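Side-chain contacts in phosphatidylethanolamine-binding protein (Plasmodium vivax, PDB 2GZQ), which probably binds phosphatidylethanolamine or related phospholipid head groups: residues T14-E17 against L18-K22; A178-V181 against I182-D186; H26-D30 against E31-L35. All blocks are in the same frame, centred on the assembly; numbering follows the deposited sequence.

How the contacts relate
Contact 1 (helix 15-20) and contact 3 (the loop 26-35) lie at the surface, their centres about 9 Å apart, and they touch. K19 NZ forms a salt bridge with E31 OE1, while I15 packs on V33 and L18 on L35. Contact 2, on helix 178-184, is partly buried; its centre is about 12 Å from that of contact 3, and the two touch where Y179 packs on P29 and F28. It does not touch contact 1. All three pack side chains on strand 188-198. Their chemistry follows their place: charged groups and a water on the exposed helix, amides on the half-buried one, and an Asx turn beside an aromatic face in the loop.

Contact 1: T14-E17 against L18-K22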
loop_
_atom_site.group_PDB
_atom_site.type_symbol
_atom_site.label_atom_id
_atom_site.label_comp_id
_atom_site.label_asym_id
_atom_site.label_seq_id
_atom_site.Cartn_x
_atom_site.Cartn_y
_atom_site.Cartn_z
ATOM N N THR A 14 1.010 -10.979 11.802
ATOM C CA THR A 14 2.210 -11.648 12.239
ATOM C C THR A 14 2.996 -12.187 11.050
ATOM O O THR A 14 2.454 -12.386 9.951
ATOM C CB THR A 14 1.862 -12.810 13.147
ATOM O OG1 THR A 14 1.196 -13.812 12.377
ATOM C CG2 THR A 14 0.981 -12.364 14.329
ATOM N N ILE A 15 4.276 -12.438 11.275
ATOM C CA ILE A 15 5.119 -13.049 10.250
ATOM C C ILE A 15 4.551 -14.373 9.774
ATOM O O ILE A 15 4.519 -14.664 8.577
ATOM C CB ILE A 15 6.562 -13.204 10.782
ATOM C CG1 ILE A 15 7.185 -11.836 11.096
ATOM C CG2 ILE A 15 7.427 -13.942 9.822
ATOM C CD1 ILE A 15 7.267 -10.909 9.893
ATOM N N GLU A 16 4.105 -15.188 10.711
ATOM C CA GLU A 16 3.551 -16.470 10.332
ATOM C C GLU A 16 2.309 -16.334 9.438
ATOM O O GLU A 16 2.169 -17.087 8.476
ATOM C CB GLU A 16 3.284 -17.333 11.560
ATOM C CG GLU A 16 2.024 -16.980 12.288
ATOM C CD GLU A 16 0.872 -17.866 11.887
ATOM O OE1 GLU A 16 1.121 -18.907 11.242
ATOM O OE2 GLU A 16 -0.281 -17.522 12.221
ATOM N N GLU A 17 1.440 -15.370 9.725
ATOM C CA GLU A 17 0.288 -15.077 8.884
ATOM C C GLU A 17 0.721 -14.702 7.465
ATOM O O GLU A 17 0.149 -15.148 6.457
ATOM C CB GLU A 17 -0.403 -13.848 9.503
ATOM C CG GLU A 17 -1.877 -13.792 9.486
ATOM C CD GLU A 17 -2.393 -12.539 10.187
ATOM O OE1 GLU A 17 -3.455 -12.043 9.754
ATOM O OE2 GLU A 17 -1.769 -12.051 11.183
ATOM N N LEU A 18 1.701 -13.826 7.387
ATOM C CA LEU A 18 2.180 -13.391 6.092
ATOM C C LEU A 18 2.855 -14.502 5.301
ATOM O O LEU A 18 2.718 -14.569 4.070
ATOM C CB LEU A 18 3.101 -12.184 6.236
ATOM C CG LEU A 18 2.455 -10.926 6.833
ATOM C CD1 LEU A 18 3.397 -9.718 6.782
ATOM C CD2 LEU A 18 1.123 -10.599 6.230
ATOM N N LYS A 19 3.548 -15.395 5.985
ATOM C CA LYS A 19 4.117 -16.557 5.316
ATOM C C LYS A 19 3.041 -17.503 4.825
ATOM O O LYS A 19 3.123 -18.018 3.715
ATOM C CB LYS A 19 5.117 -17.249 6.237
ATOM C CG LYS A 19 6.435 -16.471 6.409
ATOM C CD LYS A 19 7.484 -17.197 7.256
ATOM C CE LYS A 19 8.851 -16.481 7.239
ATOM N NZ LYS A 19 9.934 -17.197 8.001
ATOM N N ARG A 20 2.003 -17.719 5.614
ATOM C CA ARG A 20 0.937 -18.622 5.209
ATOM C C ARG A 20 0.346 -18.195 3.871
ATOM O O ARG A 20 0.048 -19.023 3.014
ATOM C CB ARG A 20 -0.144 -18.597 6.277
ATOM C CG ARG A 20 -1.274 -19.554 6.028
ATOM C CD ARG A 20 -2.337 -19.374 7.072
ATOM N NE ARG A 20 -3.081 -18.159 6.791
ATOM C CZ ARG A 20 -3.475 -17.271 7.698
ATOM N NH1 ARG A 20 -3.207 -17.457 8.981
ATOM N NH2 ARG A 20 -4.136 -16.192 7.302
ATOM N N GLU A 21 0.149 -16.875 3.732
ATOM C CA GLU A 21 -0.491 -16.280 2.551
ATOM C C GLU A 21 0.487 -15.945 1.432
ATOM O O GLU A 21 0.083 -15.445 0.373
ATOM C CB GLU A 21 -1.281 -15.031 2.948
ATOM C CG GLU A 21 -2.319 -15.332 4.002
ATOM C CD GLU A 21 -3.402 -16.284 3.533
ATOM O OE1 GLU A 21 -3.745 -16.297 2.326
ATOM O OE2 GLU A 21 -3.921 -17.065 4.364
ATOM N N LYS A 22 1.761 -16.241 1.669
ATOM C CA LYS A 22 2.868 -15.964 0.751
ATOM C C LYS A 22 3.085 -14.479 0.465
ATOM O O LYS A 22 3.785 -14.121 -0.480
ATOM C CB LYS A 22 2.744 -16.777 -0.520
ATOM C CG LYS A 22 2.845 -18.268 -0.197
ATOM C CD LYS A 22 3.094 -19.164 -1.385
ATOM C CE LYS A 22 3.168 -20.596 -0.909
ATOM N NZ LYS A 22 2.082 -20.915 0.068
HETATM O O HOH W 1 -4.981 -13.615 8.177
#
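The E17 side chain crosses that of R20 obliquely on helix 15-20 and meets a different partner at each level. From CB, beside the backbone amide of L18, the chain runs to CG, which rests 3.9 Å from R20 NH1 in one of the arginine's two conformers: an aliphatic contact with the guanidinium rather than a charge pair. Beyond CG the chain is extended, and its carboxylate is turned 36° from the guanidinium plane. E17 OE1 reaches R20 through a water that donates to it at 2.7 Å and accepts from R20 NH2 at 2.8 Å; the same oxygen is hydrogen-bonded to H51 ND1. E17 OE2 serves the helix start instead, accepting from T14 N at 3.0 Å on its anti side, 34° out of the carboxylate plane. T14 OG1 in turn accepts from E17 N at 3.1 Å, completing a capping box with T14 as N-cap. Also in its guanidinium plane, R20 grips E21 side-on in a salt bridge, NE at 2.8 Å and NH2 at 3.1 Å both meeting E21 OE2. I15 CG2 brushes K19 CE at 3.9 Å as the lysine leads to a salt bridge with E31. The helix closes at K22 in a Schellman motif. Its buried residue, L18, packs on I23 and I24 of helix 23-26 and on F192 and W194 of strand 188-198; E17 and E21 also touch W194.

Contact 2: A178-V181 against I182-D186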
loop_
_atom_site.group_PDB
_atom_site.type_symbol
_atom_site.label_atom_id
_atom_site.label_comp_id
_atom_site.label_asym_id
_atom_site.label_seq_id
_atom_site.Cartn_x
_atom_site.Cartn_y
_atom_site.Cartn_z
ATOM N N ALA A 178 7.275 -2.333 -4.474
ATOM C CA ALA A 178 7.209 -1.427 -3.343
ATOM C C ALA A 178 8.390 -1.655 -2.402
ATOM O O ALA A 178 9.013 -0.714 -1.953
ATOM C CB ALA A 178 5.925 -1.615 -2.612
ATOM N N TYR A 179 8.691 -2.914 -2.102
ATOM C CA TYR A 179 9.773 -3.215 -1.186
ATOM C C TYR A 179 11.084 -2.618 -1.725
ATOM O O TYR A 179 11.884 -2.051 -0.980
ATOM C CB TYR A 179 9.892 -4.736 -1.015
ATOM C CG TYR A 179 11.006 -5.103 -0.055
ATOM C CD1 TYR A 179 12.279 -5.413 -0.510
ATOM C CD2 TYR A 179 10.800 -5.068 1.322
ATOM C CE1 TYR A 179 13.298 -5.697 0.364
ATOM C CE2 TYR A 179 11.818 -5.371 2.200
ATOM C CZ TYR A 179 13.060 -5.670 1.711
ATOM O OH TYR A 179 14.099 -5.996 2.550
ATOM N N ASN A 180 11.310 -2.762 -3.032
ATOM C CA ASN A 180 12.537 -2.210 -3.607
ATOM C C ASN A 180 12.627 -0.690 -3.388
ATOM O O ASN A 180 13.669 -0.166 -2.993
ATOM C CB ASN A 180 12.658 -2.574 -5.078
ATOM C CG ASN A 180 14.007 -2.220 -5.649
ATOM O OD1 ASN A 180 15.034 -2.460 -5.021
ATOM N ND2 ASN A 180 14.034 -1.682 -6.867
ATOM N N VAL A 181 11.537 0.006 -3.660
ATOM C CA VAL A 181 11.495 1.442 -3.431
ATOM C C VAL A 181 11.759 1.825 -1.984
ATOM O O VAL A 181 12.538 2.720 -1.705
ATOM C CB VAL A 181 10.178 2.036 -3.922
ATOM C CG1 VAL A 181 10.046 3.489 -3.507
ATOM C CG2 VAL A 181 10.089 1.913 -5.445
ATOM N N ILE A 182 11.168 1.082 -1.064
ATOM C CA ILE A 182 11.354 1.337 0.337
ATOM C C ILE A 182 12.811 1.168 0.738
ATOM O O ILE A 182 13.419 2.033 1.374
ATOM C CB ILE A 182 10.408 0.426 1.133
ATOM C CG1 ILE A 182 8.965 0.885 0.930
ATOM C CG2 ILE A 182 10.802 0.342 2.637
ATOM C CD1 ILE A 182 7.931 -0.155 1.313
ATOM N N GLN A 183 13.414 0.062 0.336
ATOM C CA GLN A 183 14.748 -0.232 0.822
ATOM C C GLN A 183 15.756 0.688 0.139
ATOM O O GLN A 183 16.710 1.144 0.781
ATOM C CB GLN A 183 15.108 -1.723 0.747
ATOM C CG GLN A 183 15.197 -2.260 -0.609
ATOM C CD GLN A 183 16.534 -2.049 -1.206
ATOM O OE1 GLN A 183 17.531 -1.963 -0.504
ATOM N NE2 GLN A 183 16.569 -1.944 -2.519
HETATM N N MSE A 184 15.567 1.020 -1.139
HETATM C CA MSE A 184 16.534 1.865 -1.820
HETATM C C MSE A 184 16.491 3.315 -1.325
HETATM O O MSE A 184 17.439 4.074 -1.543
HETATM C CB MSE A 184 16.370 1.760 -3.346
HETATM C CG MSE A 184 15.198 2.516 -3.965
HETATM SE SE MSE A 184 14.703 1.701 -5.750
HETATM C CE MSE A 184 14.097 3.328 -6.550
ATOM N N ASN A 185 15.393 3.703 -0.661
ATOM C CA ASN A 185 15.255 5.015 -0.027
ATOM C C ASN A 185 15.558 4.994 1.470
ATOM O O ASN A 185 15.353 5.969 2.171
ATOM C CB ASN A 185 13.837 5.543 -0.248
ATOM C CG ASN A 185 13.667 6.155 -1.595
ATOM O OD1 ASN A 185 14.082 7.295 -1.820
ATOM N ND2 ASN A 185 13.142 5.385 -2.540
ATOM N N ASP A 186 16.039 3.863 1.948
ATOM C CA ASP A 186 16.376 3.710 3.378
ATOM C C ASP A 186 15.174 4.006 4.280
ATOM O O ASP A 186 15.300 4.570 5.368
ATOM C CB ASP A 186 17.582 4.599 3.778
ATOM C CG ASP A 186 18.889 4.139 3.165
ATOM O OD1 ASP A 186 19.032 2.946 2.860
ATOM O OD2 ASP A 186 19.785 4.994 2.996
#
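N180 has CG anti to its backbone nitrogen (chi1 -171°), whereas Q183, one turn on, has CG wedged between its own backbone N and carbonyl carbon (chi1 66°) and bends again at chi2. Together these torsions bring the amides within hydrogen-bonding distance, the side chains crossing at a slant with their planes 21° apart. Q183 NE2 donates to N180 OD1 at 3.0 Å in a bent bond: the acceptor lies close to the Q183 amide plane, but NE2 is tilted from the plane of the N180 carbonyl. The other half of the N180 amide bonds to C175 O and is crossed by the selenomethionine side chain of M184, SE being 3.6 Å from N180 ND2 in one of its two conformers. Q183 CG approaches the Y179 ring obliquely, 4.0 Å from CE1.

At the helix end, N185 donates twice to V181 O: side-chain ND2 at 2.9 Å and nearly straight, backbone N at 3.2 Å. The two donors reach that oxygen from opposite faces of its plane. The ND2 bond, with T156 N donating to N185 OD1, fixes the side-chain amide. A Schellman motif ends this helix, with D186, of positive phi, as its C-prime residue: M187 N bonds to I182 O, and D186 N to Q183 O at 3.0 Å.

Contact 3: H26-D30 against E31-L35; sequences HVFPD and ENVDL
D30 and N32 form an Asx turn in the loop that joins helix 23-26 to strand 39-42: the D30 carboxylate takes the backbone amide of the residue two positions on. The evidence is the bond from N32 N to D30 OD1, 3.0 Å long with an N-H...O angle of 164°. The amide meets OD1 on its anti side and 23° out of the carboxylate plane. D30 sets this up with chi1 at 66°, which folds the short side chain back over its own backbone and points OD1 forward along the chain. N32 then packs on the same oxygen, its CB 3.6 Å from D30 OD1.

Charge enters through E31, between the two partners of the turn. Its carboxylate stays well apart from that of D30, with D30 OD1 and E31 OE2 6.4 Å apart. E31 OE1 is instead paired in a salt bridge with K19 NZ of helix 15-20, which ties the loop to that helix.

Apolar packing lies with F28 and V33. The phenyl ring is sandwiched, V27 CG1 standing 4.0 Å above one face and V33 CG1 over the opposite face, both offset toward the rim. The F28 and V33 side chains cross at about a right angle. Of the valine's two methyl branches, CG1 is the one found over the ring. F28 also packs edge-to-face with F192 of strand 188-198 and touches L18, and so connects the loop to both the sheet and helix 15-20. The nearest ring atom to that valine methyl is the one at the root of the phenyl group, with F28 CG and V33 CG1 4.1 Å apart.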
loop_
_atom_site.group_PDB
_atom_site.type_symbol
_atom_site.label_atom_id
_atom_site.label_comp_id
_atom_site.label_asym_id
_atom_site.label_seq_id
_atom_site.Cartn_x
_atom_site.Cartn_y
_atom_site.Cartn_z
ATOM N N HIS A 26 6.350 -12.920 -1.576
ATOM C CA HIS A 26 5.884 -12.295 -2.829
ATOM C C HIS A 26 5.868 -10.783 -2.756
ATOM O O HIS A 26 6.101 -10.117 -3.778
ATOM C CB HIS A 26 4.502 -12.765 -3.221
ATOM C CG HIS A 26 4.458 -14.190 -3.605
ATOM N ND1 HIS A 26 3.271 -14.851 -3.818
ATOM C CD2 HIS A 26 5.443 -15.092 -3.819
ATOM C CE1 HIS A 26 3.518 -16.104 -4.142
ATOM N NE2 HIS A 26 4.834 -16.269 -4.156
ATOM N N VAL A 27 5.552 -10.240 -1.581
ATOM C CA VAL A 27 5.549 -8.800 -1.369
ATOM C C VAL A 27 6.766 -8.350 -0.571
ATOM O O VAL A 27 7.437 -7.393 -0.955
ATOM C CB VAL A 27 4.237 -8.362 -0.645
ATOM C CG1 VAL A 27 4.272 -6.902 -0.279
ATOM C CG2 VAL A 27 3.048 -8.676 -1.475
ATOM N N PHE A 28 7.030 -9.024 0.545
ATOM C CA PHE A 28 8.211 -8.769 1.345
ATOM C C PHE A 28 9.132 -9.977 1.223
ATOM O O PHE A 28 8.729 -11.099 1.574
ATOM C CB PHE A 28 7.837 -8.645 2.822
ATOM C CG PHE A 28 6.895 -7.529 3.156
ATOM C CD1 PHE A 28 7.029 -6.257 2.648
ATOM C CD2 PHE A 28 5.885 -7.767 4.054
ATOM C CE1 PHE A 28 6.159 -5.239 3.035
ATOM C CE2 PHE A 28 5.004 -6.756 4.416
ATOM C CZ PHE A 28 5.163 -5.501 3.894
ATOM N N PRO A 29 10.343 -9.818 0.689
ATOM C CA PRO A 29 11.118 -11.018 0.364
ATOM C C PRO A 29 11.607 -11.812 1.552
ATOM O O PRO A 29 11.959 -12.978 1.380
ATOM C CB PRO A 29 12.291 -10.491 -0.466
ATOM C CG PRO A 29 11.933 -9.118 -0.861
ATOM C CD PRO A 29 10.999 -8.594 0.215
ATOM N N ASP A 30 11.606 -11.243 2.746
ATOM C CA ASP A 30 12.025 -12.020 3.927
ATOM C C ASP A 30 11.295 -11.604 5.212
ATOM O O ASP A 30 10.449 -10.719 5.229
ATOM C CB ASP A 30 13.541 -11.965 4.130
ATOM C CG ASP A 30 14.038 -10.586 4.475
ATOM O OD1 ASP A 30 13.475 -9.935 5.384
ATOM O OD2 ASP A 30 15.020 -10.148 3.840
ATOM N N GLU A 31 11.658 -12.254 6.296
ATOM C CA GLU A 31 10.857 -12.263 7.492
ATOM C C GLU A 31 11.254 -11.153 8.444
ATOM O O GLU A 31 10.763 -11.112 9.567
ATOM C CB GLU A 31 11.094 -13.593 8.203
ATOM C CG GLU A 31 12.556 -13.782 8.606
ATOM C CD GLU A 31 13.018 -15.224 8.514
ATOM O OE1 GLU A 31 12.148 -16.118 8.412
ATOM O OE2 GLU A 31 14.251 -15.459 8.549
ATOM N N ASN A 32 12.191 -10.290 8.048
ATOM C CA ASN A 32 12.724 -9.309 8.972
ATOM C C ASN A 32 12.009 -7.960 9.011
ATOM O O ASN A 32 12.553 -6.959 9.455
ATOM C CB ASN A 32 14.226 -9.136 8.767
ATOM C CG ASN A 32 14.993 -10.383 9.087
ATOM O OD1 ASN A 32 14.681 -11.088 10.044
ATOM N ND2 ASN A 32 15.994 -10.666 8.289
ATOM N N VAL A 33 10.749 -7.952 8.641
ATOM C CA VAL A 33 9.963 -6.725 8.724
ATOM C C VAL A 33 9.431 -6.518 10.136
ATOM O O VAL A 33 9.060 -7.479 10.793
ATOM C CB VAL A 33 8.813 -6.743 7.722
ATOM C CG1 VAL A 33 9.376 -6.693 6.316
ATOM C CG2 VAL A 33 7.941 -7.973 7.893
ATOM N N ASP A 34 9.423 -5.262 10.592
ATOM C CA ASP A 34 9.143 -4.897 11.971
ATOM C C ASP A 34 7.749 -4.284 12.035
ATOM O O ASP A 34 7.609 -3.067 12.053
ATOM C CB ASP A 34 10.194 -3.870 12.404
ATOM C CG ASP A 34 10.239 -3.659 13.894
ATOM O OD1 ASP A 34 9.623 -4.430 14.651
ATOM O OD2 ASP A 34 10.920 -2.702 14.329
ATOM N N LEU A 35 6.726 -5.126 12.019
ATOM C CA LEU A 35 5.353 -4.657 11.904
ATOM C C LEU A 35 4.793 -4.357 13.275
ATOM O O LEU A 35 4.459 -5.274 14.032
ATOM C CB LEU A 35 4.483 -5.690 11.188
ATOM C CG LEU A 35 4.944 -6.026 9.765
ATOM C CD1 LEU A 35 4.051 -7.092 9.144
ATOM C CD2 LEU A 35 4.911 -4.784 8.914
#